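Long-range contacts in surface glycan binding protein B (Bacteroides ovatus, PDB 6E57), which binds mixed-linkage beta-glucan chains, probably capturing this cereal polysaccharide at the bacterial cell surface for uptake and use: residues T218-I224 with G240-I246; R229-N233 with C271-S275; Y362-Q366 with S377-T382. All coordinates share one frame; numbering follows the deposited sequence.

Interaction 1. Residues T218-I224 with G240-I246; sequences TNASLVI and GINLENI
Asn242 and Ser221 lead a polar, side-chain-to-backbone contact at the link from strand 209-217 to strand 222-225: residues 218-224 run from the end of the first strand into the second, and residues 240-246 form the loop joining strands 235-240 and 246-251. The carboxamide of Asn242 reaches the bend before strand 222-225 and uses one nitrogen twice. Its ND2 lies 2.9 Å from Ala220 O and 3.2 Å from Thr218 O, both hydrogen bonds. Thr218 O lies in the amide plane, whereas Ala220 O is tilted 15° from it; the nitrogen stands above both carbonyl planes. With chi1 at -68°, CG of Asn242 lies beside its own backbone N, and the amide points at the bend. The bend is itself an ST turn, with Ala220 N donating to Thr218 OG1 over 2.9 Å. In return, Ser221 OG donates to Asn242 O at 2.7 Å. Further along, a weak bond links Ile241 N to Leu222 O, and apolar groups close in beside it: Leu222 CB meets Ile241 CG2 at 3.5 Å, and the side chains of Val223 and Leu243 cross at about a right angle, CG2 to CD2 4.0 Å. Asn242 OD1 is bonded to Ser146 OG, next to strand 144-145. Held at both ends, the amide has a fixed rotation and ties the link to the loop 240-246.

Interaction 2. Residues R229-N233 with C271-S275; sequences RATAN and CPDLS
Asn233 and Asp273 face each other where the end of strand 229-231 meets an inverse gamma turn: residues 229-233 run past the end of that strand, and residues 271-275 carry the turn, centred on Asp273, in the connection from strand 266-270 to strand 277-285. The two side chains cross obliquely, with the amide and carboxylate planes 43° apart. Asn233 ND2 donates to Asp273 OD1 at 2.7 Å, a nearly straight bond with an angle of 170° at the hydrogen. The carboxylate oxygen lies in the amide plane, but the donor reaches it from above the carboxylate plane, 39° out of it, so the two flat groups are not coplanar. The other amide atom, Asn233 OD1, lies over the aliphatic part of Asp273, 3.2 Å from its CB.

A backbone bond anchors the same residue, Asn233 N donating to Cys271 O at 2.8 Å. Asn233 has phi and psi both positive, in the left-handed region, and its CG lies beside its own N; the amide is thereby carried back to the second segment although its CB starts away from it.

Cys271 supplies the buried half of the contact. Its SG, anti to the backbone N, points at strand 229-231 and the residue after it, meeting Ala230 CB at 4.0 Å and Ala232 CA at 3.8 Å. Trp236 of strand 235-240 touches both Ala230 and Cys271, while Val307 and Thr309 of strand 299-315 pack on Ala232. The polar pair thus lies at the surface, while Cys271 is buried. The methyl group of Ala232 rests near a backbone oxygen, with CB 3.8 Å from Leu274 O.

Interaction 3. Residues Y362-Q366 with S377-T382; sequences YHKMQ and SEMEFT. With EDO (1,2-ethanediol), chain I.
Phe381 takes a chi1 of 56°, placing CG between its own backbone N and carbonyl carbon, and this folds the ring back over the neighbouring strand to meet His363 and Met365. Met365 CG occupies the equivalent position about its own chi1, which brings it to 3.8 Å from Phe381 CE1. His363 CB lies over one face of the ring, 3.8 Å from the centroid and 16° off the normal, a CH-pi contact. At the ring edge, in plane, sits Met365 N. The sulfur of Met365 approaches obliquely, SD being 5.0 Å from the Phe381 centroid, a Met-aromatic contact; the same atom touches Met379 CE at 3.7 Å, the two methionines lying side by side and pointing the same way.

The backbones form an antiparallel hairpin pair. Met365 and Met379 are its hydrogen-bonded pair, with Met379 N to Met365 O at 2.8 Å and Met365 N donating in return to Met379 O. Phe381 N donates to His363 O, and a water bridges His363 N and Phe381 O. On the other face Lys364 and Glu380 form the non-hydrogen-bonded pair. A bend at chi4 of Lys364 (68°) turns NZ toward Glu380 OE2 for a salt bridge of 3.4 Å; Glu378 OE2, 5.2 Å from Lys364 NZ, is too far for one, though its charge is probably still felt. Gln366 NE2 bonds to Ala376 O and weakly to O1 of a 1,2-ethanediol, probably from the crystallisation liquor.

Strand 364-369 is the middle of a three-stranded sheet, between 379-380 and 405-409. Against the methionine-phenylalanine face lie strands 349-356 and 412-419: Tyr354 meets Phe381 edge-to-face, and Tyr412 touches both Met365 and Phe381.

Interactions 1 and 2 belong to one part of the chain but do not touch: strands 222-225 and 229-231 follow each other, the segments of the two contacts alternate along the sequence, and their centres lie about 22 Å apart with nearest atoms about 9 Å apart. Interaction 3 comes later and stands apart, its centre about 38 Å from that of interaction 1 and about 31 Å from that of interaction 2. It lies beside the glycan. The Glu378 side chain is about 5 Å from a glucosyl unit of the bound glycan, Tyr362 OH bonds to Trp322 NE1 of the pocket, and pocket residues Tyr371 and Trp372 lie in the connection between its two segments.

Interaction 1. Residues T218-I224 with G240-I246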
loop_
_atom_site.group_PDB
_atom_site.type_symbol
_atom_site.label_atom_id
_atom_site.label_comp_id
_atom_site.label_asym_id
_atom_site.label_seq_id
_atom_site.Cartn_x
_atom_site.Cartn_y
_atom_site.Cartn_z
ATOM N N THR A 218 10.227 -7.793 -11.221
ATOM C CA THR A 218 9.290 -8.416 -12.161
ATOM C C THR A 218 9.427 -7.777 -13.548
ATOM O O THR A 218 9.683 -6.574 -13.669
ATOM C CB THR A 218 7.841 -8.313 -11.663
ATOM O OG1 THR A 218 6.992 -8.935 -12.628
ATOM C CG2 THR A 218 7.386 -6.889 -11.435
ATOM N N ASN A 219 9.245 -8.610 -14.581
ATOM C CA ASN A 219 9.152 -8.189 -15.976
ATOM C C ASN A 219 7.683 -8.029 -16.384
ATOM O O ASN A 219 7.395 -7.488 -17.455
ATOM C CB ASN A 219 9.821 -9.193 -16.916
ATOM C CG ASN A 219 11.304 -9.341 -16.661
ATOM O OD1 ASN A 219 12.058 -8.383 -16.806
ATOM N ND2 ASN A 219 11.729 -10.537 -16.289
ATOM N N ALA A 220 6.763 -8.506 -15.534
ATOM C CA ALA A 220 5.346 -8.545 -15.854
ATOM C C ALA A 220 4.772 -7.128 -15.841
ATOM O O ALA A 220 5.199 -6.277 -15.053
ATOM C CB ALA A 220 4.615 -9.429 -14.874
ATOM N N SER A 221 3.807 -6.893 -16.736
ATOM C CA SER A 221 2.949 -5.734 -16.672
ATOM C C SER A 221 1.993 -5.914 -15.490
ATOM O O SER A 221 1.001 -6.630 -15.599
ATOM C CB SER A 221 2.217 -5.545 -17.972
ATOM O OG SER A 221 3.123 -5.572 -19.066
ATOM N N LEU A 222 2.334 -5.297 -14.353
ATOM C CA LEU A 222 1.610 -5.485 -13.103
ATOM C C LEU A 222 0.881 -4.190 -12.736
ATOM O O LEU A 222 1.505 -3.205 -12.359
ATOM C CB LEU A 222 2.596 -5.900 -12.005
ATOM C CG LEU A 222 1.991 -6.153 -10.626
ATOM C CD1 LEU A 222 1.096 -7.378 -10.644
ATOM C CD2 LEU A 222 3.082 -6.308 -9.579
ATOM N N VAL A 223 -0.450 -4.225 -12.850
ATOM C CA VAL A 223 -1.330 -3.155 -12.398
ATOM C C VAL A 223 -1.441 -3.232 -10.869
ATOM O O VAL A 223 -1.779 -4.284 -10.321
ATOM C CB VAL A 223 -2.710 -3.265 -13.071
ATOM C CG1 VAL A 223 -3.718 -2.297 -12.468
ATOM C CG2 VAL A 223 -2.610 -3.080 -14.579
ATOM N N ILE A 224 -1.177 -2.104 -10.199
ATOM C CA ILE A 224 -0.994 -2.059 -8.746
ATOM C C ILE A 224 -2.128 -1.272 -8.074
ATOM O O ILE A 224 -2.627 -1.692 -7.027
ATOM C CB ILE A 224 0.387 -1.471 -8.394
ATOM C CG1 ILE A 224 1.525 -2.340 -8.935
ATOM C CG2 ILE A 224 0.513 -1.259 -6.895
ATOM C CD1 ILE A 224 2.854 -1.625 -9.014
ATOM N N GLY A 240 1.050 1.094 -12.359
ATOM C CA GLY A 240 1.710 -0.212 -12.376
ATOM C C GLY A 240 3.211 -0.088 -12.579
ATOM O O GLY A 240 3.794 0.930 -12.231
ATOM N N ILE A 241 3.824 -1.127 -13.161
ATOM C CA ILE A 241 5.286 -1.217 -13.250
ATOM C C ILE A 241 5.740 -1.362 -14.711
ATOM O O ILE A 241 6.674 -0.665 -15.115
ATOM C CB ILE A 241 5.845 -2.336 -12.344
ATOM C CG1 ILE A 241 7.368 -2.472 -12.459
ATOM C CG2 ILE A 241 5.157 -3.661 -12.612
ATOM C CD1 ILE A 241 8.140 -1.288 -11.943
ATOM N N ASN A 242 5.119 -2.248 -15.501
ATOM C CA ASN A 242 5.571 -2.448 -16.891
ATOM C C ASN A 242 4.386 -2.262 -17.843
ATOM O O ASN A 242 4.088 -3.129 -18.667
ATOM C CB ASN A 242 6.256 -3.805 -17.078
ATOM C CG ASN A 242 7.582 -3.903 -16.352
ATOM O OD1 ASN A 242 8.435 -3.025 -16.487
ATOM N ND2 ASN A 242 7.771 -4.970 -15.595
ATOM N N LEU A 243 3.744 -1.095 -17.743
ATOM C CA LEU A 243 2.442 -0.870 -18.355
ATOM C C LEU A 243 2.576 -0.439 -19.823
ATOM O O LEU A 243 1.567 -0.383 -20.530
ATOM C CB LEU A 243 1.679 0.178 -17.535
ATOM C CG LEU A 243 1.349 -0.202 -16.090
ATOM C CD1 LEU A 243 0.324 0.760 -15.506
ATOM C CD2 LEU A 243 0.837 -1.632 -15.983
ATOM N N GLU A 244 3.803 -0.158 -20.285
ATOM C CA GLU A 244 4.034 0.220 -21.688
ATOM C C GLU A 244 3.882 -1.014 -22.595
ATOM O O GLU A 244 3.602 -0.873 -23.791
ATOM C CB GLU A 244 5.390 0.914 -21.862
ATOM C CG GLU A 244 6.581 -0.022 -22.010
ATOM C CD GLU A 244 7.136 -0.583 -20.713
ATOM O OE1 GLU A 244 6.453 -0.468 -19.671
ATOM O OE2 GLU A 244 8.260 -1.131 -20.745
ATOM N N ASN A 245 4.053 -2.210 -22.013
ATOM C CA ASN A 245 3.941 -3.490 -22.725
ATOM C C ASN A 245 2.472 -3.883 -22.950
ATOM O O ASN A 245 2.206 -4.832 -23.689
ATOM C CB ASN A 245 4.656 -4.622 -21.977
ATOM C CG ASN A 245 6.161 -4.468 -21.939
ATOM O OD1 ASN A 245 6.784 -4.117 -22.938
ATOM N ND2 ASN A 245 6.758 -4.747 -20.793
ATOM N N ILE A 246 1.527 -3.184 -22.304
ATOM C CA ILE A 246 0.099 -3.504 -22.420
ATOM C C ILE A 246 -0.391 -3.127 -23.824
ATOM O O ILE A 246 -0.168 -2.011 -24.292
ATOM C CB ILE A 246 -0.725 -2.813 -21.314
ATOM C CG1 ILE A 246 -0.360 -3.369 -19.934
ATOM C CG2 ILE A 246 -2.217 -2.927 -21.602
ATOM C CD1 ILE A 246 -1.188 -2.827 -18.789
#

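Interaction 2. Residues R229-N233 with C271-S275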
loop_
_atom_site.group_PDB
_atom_site.type_symbol
_atom_site.label_atom_id
_atom_site.label_comp_id
_atom_site.label_asym_id
_atom_site.label_seq_id
_atom_site.Cartn_x
_atom_site.Cartn_y
_atom_site.Cartn_z
ATOM N N ARG A 229 -11.992 0.840 -8.930
ATOM C CA ARG A 229 -13.158 1.656 -9.258
ATOM C C ARG A 229 -12.908 2.378 -10.584
ATOM O O ARG A 229 -11.762 2.675 -10.927
ATOM C CB ARG A 229 -13.423 2.686 -8.154
ATOM C CG ARG A 229 -13.877 2.091 -6.829
ATOM C CD ARG A 229 -13.768 3.088 -5.688
ATOM N NE ARG A 229 -12.384 3.463 -5.411
ATOM C CZ ARG A 229 -11.531 2.744 -4.684
ATOM N NH1 ARG A 229 -11.915 1.595 -4.151
ATOM N NH2 ARG A 229 -10.294 3.172 -4.498
ATOM N N ALA A 230 -13.994 2.659 -11.312
ATOM C CA ALA A 230 -13.943 3.385 -12.577
ATOM C C ALA A 230 -15.296 4.053 -12.839
ATOM O O ALA A 230 -16.336 3.500 -12.494
ATOM C CB ALA A 230 -13.574 2.443 -13.695
ATOM N N THR A 231 -15.260 5.247 -13.441
ATOM C CA THR A 231 -16.463 5.963 -13.863
ATOM C C THR A 231 -16.670 5.732 -15.366
ATOM O O THR A 231 -15.752 5.932 -16.163
ATOM C CB THR A 231 -16.380 7.453 -13.504
ATOM O OG1 THR A 231 -16.283 7.575 -12.086
ATOM C CG2 THR A 231 -17.573 8.247 -13.989
ATOM N N ALA A 232 -17.884 5.312 -15.735
ATOM C CA ALA A 232 -18.231 4.975 -17.112
ATOM C C ALA A 232 -18.080 6.208 -18.011
ATOM O O ALA A 232 -18.490 7.311 -17.635
ATOM C CB ALA A 232 -19.638 4.432 -17.166
ATOM N N ASN A 233 -17.466 5.998 -19.183
ATOM C CA ASN A 233 -17.425 6.962 -20.289
ATOM C C ASN A 233 -16.542 8.174 -19.958
ATOM O O ASN A 233 -16.713 9.226 -20.568
ATOM C CB ASN A 233 -18.826 7.447 -20.678
ATOM C CG ASN A 233 -19.739 6.326 -21.121
ATOM O OD1 ASN A 233 -19.419 5.594 -22.054
ATOM N ND2 ASN A 233 -20.882 6.193 -20.469
ATOM N N CYS A 271 -12.891 4.463 -19.756
ATOM C CA CYS A 271 -13.705 3.368 -19.252
ATOM C C CYS A 271 -14.948 3.236 -20.126
ATOM O O CYS A 271 -15.683 4.209 -20.300
ATOM C CB CYS A 271 -14.111 3.591 -17.801
ATOM S SG CYS A 271 -15.370 2.424 -17.222
ATOM N N PRO A 272 -15.211 2.048 -20.720
ATOM C CA PRO A 272 -16.336 1.880 -21.642
ATOM C C PRO A 272 -17.721 2.063 -20.995
ATOM O O PRO A 272 -17.833 2.220 -19.777
ATOM C CB PRO A 272 -16.162 0.451 -22.177
ATOM C CG PRO A 272 -15.332 -0.251 -21.127
ATOM C CD PRO A 272 -14.425 0.818 -20.558
ATOM N N ASP A 273 -18.759 2.049 -21.843
ATOM C CA ASP A 273 -20.131 2.404 -21.472
ATOM C C ASP A 273 -20.805 1.197 -20.808
ATOM O O ASP A 273 -21.484 0.419 -21.473
ATOM C CB ASP A 273 -20.916 2.878 -22.700
ATOM C CG ASP A 273 -22.288 3.451 -22.387
ATOM O OD1 ASP A 273 -22.427 4.098 -21.334
ATOM O OD2 ASP A 273 -23.208 3.243 -23.205
ATOM N N LEU A 274 -20.609 1.066 -19.491
ATOM C CA LEU A 274 -21.121 -0.057 -18.713
ATOM C C LEU A 274 -22.158 0.441 -17.698
ATOM O O LEU A 274 -22.040 1.547 -17.154
ATOM C CB LEU A 274 -19.946 -0.751 -18.015
ATOM C CG LEU A 274 -19.014 -1.538 -18.938
ATOM C CD1 LEU A 274 -17.717 -1.902 -18.232
ATOM C CD2 LEU A 274 -19.697 -2.790 -19.467
ATOM N N SER A 275 -23.175 -0.395 -17.464
ATOM C CA SER A 275 -24.152 -0.197 -16.399
ATOM C C SER A 275 -23.444 -0.269 -15.042
ATOM O O SER A 275 -22.366 -0.843 -14.931
ATOM C CB SER A 275 -25.261 -1.219 -16.483
ATOM O OG SER A 275 -25.854 -1.231 -17.773
#

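Interaction 3. Residues Y362-Q366 with S377-T382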
loop_
_atom_site.group_PDB
_atom_site.type_symbol
_atom_site.label_atom_id
_atom_site.label_comp_id
_atom_site.label_asym_id
_atom_site.label_seq_id
_atom_site.Cartn_x
_atom_site.Cartn_y
_atom_site.Cartn_z
ATOM N N TYR A 362 -7.534 34.672 1.629
ATOM C CA TYR A 362 -7.437 33.252 2.052
ATOM C C TYR A 362 -8.574 32.435 1.411
ATOM O O TYR A 362 -9.494 33.002 0.826
ATOM C CB TYR A 362 -7.503 33.128 3.578
ATOM C CG TYR A 362 -8.841 33.504 4.163
ATOM C CD1 TYR A 362 -9.132 34.824 4.472
ATOM C CD2 TYR A 362 -9.828 32.554 4.381
ATOM C CE1 TYR A 362 -10.361 35.192 4.994
ATOM C CE2 TYR A 362 -11.064 32.905 4.902
ATOM C CZ TYR A 362 -11.330 34.230 5.210
ATOM O OH TYR A 362 -12.539 34.602 5.718
ATOM N N HIS A 363 -8.514 31.104 1.549
ATOM C CA HIS A 363 -9.505 30.212 0.937
ATOM C C HIS A 363 -9.939 29.126 1.932
ATOM O O HIS A 363 -9.142 28.245 2.284
ATOM C CB HIS A 363 -8.954 29.603 -0.359
ATOM C CG HIS A 363 -8.045 30.514 -1.110
ATOM N ND1 HIS A 363 -8.515 31.477 -1.973
ATOM C CD2 HIS A 363 -6.699 30.620 -1.120
ATOM C CE1 HIS A 363 -7.499 32.138 -2.485
ATOM N NE2 HIS A 363 -6.375 31.631 -1.982
ATOM N N LYS A 364 -11.208 29.198 2.360
ATOM C CA LYS A 364 -11.831 28.207 3.232
ATOM C C LYS A 364 -13.212 27.833 2.677
ATOM O O LYS A 364 -13.961 28.711 2.253
ATOM C CB LYS A 364 -11.978 28.758 4.653
ATOM C CG LYS A 364 -10.701 28.789 5.476
ATOM C CD LYS A 364 -10.954 28.843 6.968
ATOM C CE LYS A 364 -9.685 28.803 7.796
ATOM N NZ LYS A 364 -8.876 30.037 7.638
ATOM N N MET A 365 -13.535 26.531 2.705
ATOM C CA MET A 365 -14.856 26.024 2.316
ATOM C C MET A 365 -15.339 24.985 3.335
ATOM O O MET A 365 -14.541 24.384 4.056
ATOM C CB MET A 365 -14.830 25.387 0.923
ATOM C CG MET A 365 -14.167 24.019 0.880
ATOM S SD MET A 365 -14.192 23.268 -0.770
ATOM C CE MET A 365 -15.951 23.013 -1.001
ATOM N N GLN A 366 -16.660 24.786 3.371
ATOM C CA GLN A 366 -17.299 23.723 4.148
ATOM C C GLN A 366 -18.635 23.363 3.487
ATOM O O GLN A 366 -19.383 24.245 3.063
ATOM C CB GLN A 366 -17.505 24.156 5.603
ATOM C CG GLN A 366 -17.971 23.025 6.517
ATOM C CD GLN A 366 -18.299 23.469 7.924
ATOM O OE1 GLN A 366 -18.747 24.587 8.157
ATOM N NE2 GLN A 366 -18.097 22.576 8.879
ATOM N N SER A 377 -15.724 18.657 7.974
ATOM C CA SER A 377 -14.863 19.700 8.493
ATOM C C SER A 377 -14.756 20.860 7.504
ATOM O O SER A 377 -14.788 20.665 6.286
ATOM C CB SER A 377 -13.492 19.182 8.799
ATOM O OG SER A 377 -12.730 20.183 9.455
ATOM N N GLU A 378 -14.616 22.059 8.072
ATOM C CA GLU A 378 -14.115 23.242 7.390
ATOM C C GLU A 378 -12.723 22.906 6.835
ATOM O O GLU A 378 -11.917 22.283 7.528
ATOM C CB GLU A 378 -14.099 24.392 8.402
ATOM C CG GLU A 378 -13.768 25.759 7.836
ATOM C CD GLU A 378 -13.674 26.851 8.896
ATOM O OE1 GLU A 378 -13.642 26.510 10.103
ATOM O OE2 GLU A 378 -13.634 28.042 8.521
ATOM N N MET A 379 -12.458 23.279 5.577
ATOM C CA MET A 379 -11.164 23.012 4.953
ATOM C C MET A 379 -10.529 24.316 4.463
ATOM O O MET A 379 -11.179 25.107 3.797
ATOM C CB MET A 379 -11.289 22.065 3.758
ATOM C CG MET A 379 -9.971 21.878 3.025
ATOM S SD MET A 379 -10.116 20.870 1.542
ATOM C CE MET A 379 -10.952 22.005 0.436
ATOM N N GLU A 380 -9.241 24.484 4.778
ATOM C CA GLU A 380 -8.394 25.561 4.276
ATOM C C GLU A 380 -7.543 25.008 3.126
ATOM O O GLU A 380 -7.026 23.894 3.218
ATOM C CB GLU A 380 -7.523 26.105 5.411
ATOM C CG GLU A 380 -6.888 27.449 5.107
ATOM C CD GLU A 380 -6.250 28.144 6.301
ATOM O OE1 GLU A 380 -6.099 27.492 7.362
ATOM O OE2 GLU A 380 -5.909 29.343 6.169
ATOM N N PHE A 381 -7.408 25.786 2.046
ATOM C CA PHE A 381 -6.675 25.347 0.856
ATOM C C PHE A 381 -6.032 26.548 0.154
ATOM O O PHE A 381 -6.338 27.697 0.480
ATOM C CB PHE A 381 -7.606 24.577 -0.084
ATOM C CG PHE A 381 -8.845 25.324 -0.508
ATOM C CD1 PHE A 381 -9.944 25.406 0.331
ATOM C CD2 PHE A 381 -8.918 25.936 -1.751
ATOM C CE1 PHE A 381 -11.088 26.082 -0.062
ATOM C CE2 PHE A 381 -10.064 26.611 -2.144
ATOM C CZ PHE A 381 -11.146 26.681 -1.299
ATOM N N THR A 382 -5.118 26.258 -0.785
ATOM C CA THR A 382 -4.443 27.288 -1.595
ATOM C C THR A 382 -4.617 27.034 -3.100
ATOM O O THR A 382 -4.419 27.957 -3.889
ATOM C CB THR A 382 -2.947 27.393 -1.263
ATOM O OG1 THR A 382 -2.342 26.118 -1.478
ATOM C CG2 THR A 382 -2.680 27.856 0.152
HETATM C C1 EDO I . -18.711 23.162 12.715
HETATM O O1 EDO I . -18.057 21.987 12.214
HETATM C C2 EDO I . -19.978 23.441 11.906
HETATM O O2 EDO I . -21.115 22.794 12.502
HETATM O O HOH W 1 -6.265 29.705 2.430
#